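Local coordinates for probable adhesion protein (PDB 6R3Z) that probably serves as the periplasmic solute-binding protein of a metal transport system, capturing ferrous iron and related divalent metal ions for uptake, at residues Asp170-Leu184 / Leu215-Ile227. Sequence-based numbering, arbitrary orientation.
Sequences DFRVATIHGAYDYLL and LKALDVKVIFSEI. With NI (nickel (II) ion), chain B.
OE2 of E226 is gripped twice: Y180 OH donates to its syn lone pair at 2.7 Å, and a water that also accepts from H177 N and donates to F224 O gives it a second bond. Glutamate suits this place: one carboxylate oxygen can accept both bonds, and the bend at chi2 (-62°) brings OE2 to the edge of the Y180 ring, the carboxylate plane turned 37° from it, while A179 CB covers one face of that ring. E226 CD packs 3.6 Å from CB of H177, whose NE2 binds nickel at 2.2 Å; H41, H66, H111, H199 and H250 complete the site. Strands 172-175 and 220-226 run parallel at the centre of a four-stranded sheet in one lobe of this family 9 solute-binding protein. A174 hydrogen-bonds through its N to V222 O and through its O to F224 N, each at 3.0 Å. Small A174 lets L215 CD2 and V220 CG1 close on its CB, and on the opposite face V173 CG1 meets the F224 ring at its edge, 3.7 Å from CE2. At the solvent end, K221 NZ forms a salt bridge with D219 OD2 (2.8 Å) and a long one with D170 OD2 (3.9 Å); its charge, and a water donating to both oxygens, probably ease the carboxylates' proximity.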
loop_
_atom_site.group_PDB
_atom_site.type_symbol
_atom_site.label_atom_id
_atom_site.label_comp_id
_atom_site.label_asym_id
_atom_site.label_seq_id
_atom_site.Cartn_x
_atom_site.Cartn_y
_atom_site.Cartn_z
ATOM N N ASP A 170 19.106 -6.800 18.323
ATOM C CA ASP A 170 19.996 -6.143 17.342
ATOM C C ASP A 170 19.500 -6.220 15.876
ATOM O O ASP A 170 20.244 -5.841 14.958
ATOM C CB ASP A 170 21.429 -6.717 17.465
ATOM C CG ASP A 170 21.631 -8.139 16.953
ATOM O OD1 ASP A 170 20.628 -8.885 16.843
ATOM O OD2 ASP A 170 22.793 -8.507 16.661
ATOM N N PHE A 171 18.271 -6.727 15.654
ATOM C CA PHE A 171 17.745 -6.869 14.297
ATOM C C PHE A 171 17.218 -5.535 13.760
ATOM O O PHE A 171 16.015 -5.275 13.797
ATOM C CB PHE A 171 16.688 -7.973 14.225
ATOM C CG PHE A 171 16.207 -8.324 12.837
ATOM C CD1 PHE A 171 17.015 -9.046 11.964
ATOM C CD2 PHE A 171 14.937 -7.951 12.409
ATOM C CE1 PHE A 171 16.557 -9.398 10.690
ATOM C CE2 PHE A 171 14.473 -8.318 11.142
ATOM C CZ PHE A 171 15.291 -9.034 10.289
ATOM N N ARG A 172 18.129 -4.673 13.305
ATOM C CA ARG A 172 17.731 -3.384 12.728
ATOM C C ARG A 172 17.433 -3.562 11.255
ATOM O O ARG A 172 18.122 -4.308 10.557
ATOM C CB ARG A 172 18.764 -2.294 12.964
ATOM C CG ARG A 172 18.727 -1.693 14.383
ATOM C CD ARG A 172 19.639 -0.472 14.441
ATOM N NE ARG A 172 19.814 0.075 15.792
ATOM C CZ ARG A 172 19.010 0.977 16.350
ATOM N NH1 ARG A 172 17.929 1.405 15.706
ATOM N NH2 ARG A 172 19.262 1.432 17.573
ATOM N N VAL A 173 16.405 -2.847 10.789
ATOM C CA VAL A 173 15.856 -2.923 9.433
ATOM C C VAL A 173 15.921 -1.565 8.726
ATOM O O VAL A 173 15.638 -0.542 9.335
ATOM C CB VAL A 173 14.365 -3.393 9.579
ATOM C CG1 VAL A 173 13.544 -3.188 8.313
ATOM C CG2 VAL A 173 14.289 -4.846 10.047
ATOM N N ALA A 174 16.248 -1.582 7.437
ATOM C CA ALA A 174 16.205 -0.404 6.575
ATOM C C ALA A 174 15.321 -0.736 5.345
ATOM O O ALA A 174 15.163 -1.909 4.992
ATOM C CB ALA A 174 17.601 -0.011 6.127
ATOM N N THR A 175 14.733 0.287 4.710
ATOM C CA THR A 175 13.944 0.104 3.492
ATOM C C THR A 175 14.365 1.175 2.486
ATOM O O THR A 175 14.828 2.241 2.897
ATOM C CB THR A 175 12.412 0.116 3.717
ATOM O OG1 THR A 175 11.941 1.445 4.009
ATOM C CG2 THR A 175 11.940 -0.896 4.780
ATOM N N ILE A 176 14.189 0.915 1.182
ATOM C CA ILE A 176 14.519 1.941 0.159
ATOM C C ILE A 176 13.373 2.980 0.145
ATOM O O ILE A 176 13.621 4.179 0.315
ATOM C CB ILE A 176 14.700 1.292 -1.253
ATOM C CG1 ILE A 176 15.926 0.336 -1.321
ATOM C CG2 ILE A 176 14.777 2.382 -2.361
ATOM C CD1 ILE A 176 17.294 0.942 -1.053
ATOM N N HIS A 177 12.122 2.493 -0.056
ATOM C CA HIS A 177 10.894 3.297 -0.092
ATOM C C HIS A 177 10.280 3.278 1.310
ATOM O O HIS A 177 10.349 2.250 1.979
ATOM C CB HIS A 177 9.920 2.714 -1.134
ATOM C CG HIS A 177 8.794 3.613 -1.535
ATOM N ND1 HIS A 177 8.947 4.555 -2.549
ATOM C CD2 HIS A 177 7.503 3.621 -1.128
ATOM C CE1 HIS A 177 7.755 5.115 -2.700
ATOM N NE2 HIS A 177 6.847 4.562 -1.891
ATOM N N GLY A 178 9.715 4.401 1.759
ATOM C CA GLY A 178 9.118 4.478 3.101
ATOM C C GLY A 178 7.725 3.853 3.187
ATOM O O GLY A 178 6.824 4.431 3.794
ATOM N N ALA A 179 7.539 2.668 2.585
ATOM C CA ALA A 179 6.240 2.011 2.457
ATOM C C ALA A 179 5.884 0.979 3.517
ATOM O O ALA A 179 4.727 0.539 3.533
ATOM C CB ALA A 179 6.169 1.330 1.090
ATOM N N TYR A 180 6.867 0.513 4.324
ATOM C CA TYR A 180 6.671 -0.681 5.150
ATOM C C TYR A 180 6.607 -0.496 6.666
ATOM O O TYR A 180 6.607 -1.494 7.400
ATOM C CB TYR A 180 7.765 -1.696 4.775
ATOM C CG TYR A 180 7.761 -1.946 3.280
ATOM C CD1 TYR A 180 6.681 -2.575 2.664
ATOM C CD2 TYR A 180 8.723 -1.363 2.456
ATOM C CE1 TYR A 180 6.624 -2.739 1.282
ATOM C CE2 TYR A 180 8.675 -1.512 1.064
ATOM C CZ TYR A 180 7.604 -2.171 0.480
ATOM O OH TYR A 180 7.532 -2.325 -0.889
ATOM N N ASP A 181 6.472 0.747 7.139
ATOM C CA ASP A 181 6.373 0.975 8.578
ATOM C C ASP A 181 5.118 0.284 9.162
ATOM O O ASP A 181 5.241 -0.381 10.190
ATOM C CB ASP A 181 6.424 2.477 8.883
ATOM C CG ASP A 181 7.713 3.096 8.349
ATOM O OD1 ASP A 181 7.787 3.358 7.115
ATOM O OD2 ASP A 181 8.658 3.282 9.149
ATOM N N TYR A 182 3.944 0.371 8.469
ATOM C CA TYR A 182 2.717 -0.298 8.962
ATOM C C TYR A 182 2.859 -1.820 8.874
ATOM O O TYR A 182 2.404 -2.536 9.766
ATOM C CB TYR A 182 1.476 0.115 8.167
ATOM C CG TYR A 182 1.150 1.584 8.254
ATOM C CD1 TYR A 182 0.441 2.097 9.336
ATOM C CD2 TYR A 182 1.577 2.470 7.269
ATOM C CE1 TYR A 182 0.159 3.458 9.436
ATOM C CE2 TYR A 182 1.294 3.837 7.354
ATOM C CZ TYR A 182 0.588 4.324 8.443
ATOM O OH TYR A 182 0.300 5.661 8.557
ATOM N N LEU A 183 3.479 -2.311 7.790
ATOM C CA LEU A 183 3.692 -3.748 7.594
ATOM C C LEU A 183 4.576 -4.320 8.705
ATOM O O LEU A 183 4.224 -5.339 9.305
ATOM C CB LEU A 183 4.325 -4.012 6.223
ATOM C CG LEU A 183 4.320 -5.485 5.778
ATOM C CD1 LEU A 183 4.102 -5.604 4.292
ATOM C CD2 LEU A 183 5.600 -6.168 6.173
ATOM N N LEU A 184 5.716 -3.661 8.985
ATOM C CA LEU A 184 6.642 -4.145 10.005
ATOM C C LEU A 184 6.075 -4.000 11.418
ATOM O O LEU A 184 6.389 -4.826 12.277
ATOM C CB LEU A 184 8.023 -3.489 9.838
ATOM C CG LEU A 184 8.747 -4.038 8.577
ATOM C CD1 LEU A 184 9.751 -3.073 8.037
ATOM C CD2 LEU A 184 9.393 -5.395 8.853
ATOM N N LEU A 215 24.096 2.792 7.813
ATOM C CA LEU A 215 23.758 1.359 7.875
ATOM C C LEU A 215 24.872 0.605 8.599
ATOM O O LEU A 215 24.590 -0.251 9.439
ATOM C CB LEU A 215 23.528 0.755 6.468
ATOM C CG LEU A 215 22.387 1.380 5.624
ATOM C CD1 LEU A 215 22.276 0.724 4.253
ATOM C CD2 LEU A 215 21.050 1.361 6.353
ATOM N N LYS A 216 26.131 0.958 8.301
ATOM C CA LYS A 216 27.310 0.341 8.915
ATOM C C LYS A 216 27.423 0.755 10.382
ATOM O O LYS A 216 27.552 -0.114 11.240
ATOM C CB LYS A 216 28.593 0.704 8.133
ATOM C CG LYS A 216 28.623 0.143 6.697
ATOM C CD LYS A 216 30.039 0.111 6.100
ATOM C CE LYS A 216 30.361 1.295 5.217
ATOM N NZ LYS A 216 30.718 2.507 6.004
ATOM N N ALA A 217 27.337 2.077 10.674
ATOM C CA ALA A 217 27.448 2.594 12.044
ATOM C C ALA A 217 26.391 2.019 13.009
ATOM O O ALA A 217 26.726 1.649 14.142
ATOM C CB ALA A 217 27.418 4.118 12.043
ATOM N N LEU A 218 25.145 1.877 12.544
ATOM C CA LEU A 218 24.045 1.349 13.366
ATOM C C LEU A 218 23.879 -0.157 13.282
ATOM O O LEU A 218 22.963 -0.706 13.914
ATOM C CB LEU A 218 22.724 2.066 13.042
ATOM C CG LEU A 218 22.767 3.599 13.190
ATOM C CD1 LEU A 218 21.432 4.212 12.864
ATOM C CD2 LEU A 218 23.246 4.032 14.608
ATOM N N ASP A 219 24.781 -0.833 12.529
ATOM C CA ASP A 219 24.755 -2.284 12.331
ATOM C C ASP A 219 23.367 -2.766 11.838
ATOM O O ASP A 219 22.742 -3.655 12.430
ATOM C CB ASP A 219 25.233 -3.026 13.601
ATOM C CG ASP A 219 25.590 -4.496 13.387
ATOM O OD1 ASP A 219 25.861 -4.889 12.213
ATOM O OD2 ASP A 219 25.607 -5.251 14.382
ATOM N N VAL A 220 22.872 -2.138 10.754
ATOM C CA VAL A 220 21.587 -2.531 10.158
ATOM C C VAL A 220 21.801 -3.928 9.564
ATOM O O VAL A 220 22.831 -4.177 8.939
ATOM C CB VAL A 220 21.077 -1.483 9.131
ATOM C CG1 VAL A 220 19.886 -2.004 8.310
ATOM C CG2 VAL A 220 20.720 -0.175 9.824
ATOM N N LYS A 221 20.870 -4.841 9.830
ATOM C CA LYS A 221 20.988 -6.241 9.425
ATOM C C LYS A 221 20.423 -6.534 8.044
ATOM O O LYS A 221 20.992 -7.337 7.291
ATOM C CB LYS A 221 20.370 -7.173 10.488
ATOM C CG LYS A 221 20.999 -7.062 11.891
ATOM C CD LYS A 221 22.467 -7.512 11.958
ATOM C CE LYS A 221 23.089 -7.243 13.306
ATOM N NZ LYS A 221 24.538 -7.612 13.325
ATOM N N VAL A 222 19.257 -5.948 7.738
ATOM C CA VAL A 222 18.572 -6.221 6.475
ATOM C C VAL A 222 18.091 -4.939 5.813
ATOM O O VAL A 222 17.823 -3.951 6.499
ATOM C CB VAL A 222 17.400 -7.245 6.630
ATOM C CG1 VAL A 222 17.850 -8.539 7.314
ATOM C CG2 VAL A 222 16.200 -6.640 7.357
ATOM N N ILE A 223 17.953 -4.986 4.479
ATOM C CA ILE A 223 17.372 -3.908 3.695
ATOM C C ILE A 223 16.272 -4.508 2.795
ATOM O O ILE A 223 16.501 -5.540 2.144
ATOM C CB ILE A 223 18.397 -3.012 2.934
ATOM C CG1 ILE A 223 17.698 -1.774 2.292
ATOM C CG2 ILE A 223 19.214 -3.825 1.903
ATOM C CD1 ILE A 223 18.615 -0.541 2.077
ATOM N N PHE A 224 15.087 -3.879 2.796
ATOM C CA PHE A 224 13.975 -4.264 1.936
ATOM C C PHE A 224 13.887 -3.279 0.786
ATOM O O PHE A 224 13.604 -2.091 1.006
ATOM C CB PHE A 224 12.642 -4.350 2.696
ATOM C CG PHE A 224 12.606 -5.399 3.779
ATOM C CD1 PHE A 224 12.477 -6.751 3.463
ATOM C CD2 PHE A 224 12.712 -5.043 5.119
ATOM C CE1 PHE A 224 12.460 -7.726 4.467
ATOM C CE2 PHE A 224 12.712 -6.019 6.123
ATOM C CZ PHE A 224 12.552 -7.356 5.794
ATOM N N SER A 225 14.181 -3.760 -0.434
ATOM C CA SER A 225 14.118 -2.949 -1.651
ATOM C C SER A 225 12.762 -3.109 -2.379
ATOM O O SER A 225 11.908 -3.889 -1.955
ATOM C CB SER A 225 15.303 -3.244 -2.576
ATOM O OG SER A 225 15.233 -4.561 -3.101
ATOM N N GLU A 226 12.573 -2.358 -3.472
ATOM C CA GLU A 226 11.331 -2.382 -4.244
ATOM C C GLU A 226 11.351 -3.344 -5.414
ATOM O O GLU A 226 12.218 -3.242 -6.283
ATOM C CB GLU A 226 11.025 -0.962 -4.803
ATOM C CG GLU A 226 10.666 0.068 -3.736
ATOM C CD GLU A 226 9.406 -0.330 -3.003
ATOM O OE1 GLU A 226 8.303 -0.202 -3.586
ATOM O OE2 GLU A 226 9.538 -0.852 -1.874
ATOM N N ILE A 227 10.330 -4.212 -5.494
ATOM C CA ILE A 227 10.156 -5.073 -6.658
ATOM C C ILE A 227 9.516 -4.241 -7.811
ATOM O O ILE A 227 9.898 -4.404 -8.972
ATOM C CB ILE A 227 9.256 -6.305 -6.328
ATOM C CG1 ILE A 227 9.865 -7.187 -5.213
ATOM C CG2 ILE A 227 8.982 -7.132 -7.593
ATOM C CD1 ILE A 227 8.869 -8.234 -4.568
HETATM NI NI NI B . 4.723 5.023 -2.068
HETATM O O HOH W 1 22.139 -3.815 15.094
HETATM O O HOH W 2 25.074 -7.009 16.401
HETATM O O HOH W 3 22.789 0.169 16.794
HETATM O O HOH W 4 11.789 -0.388 -0.420
#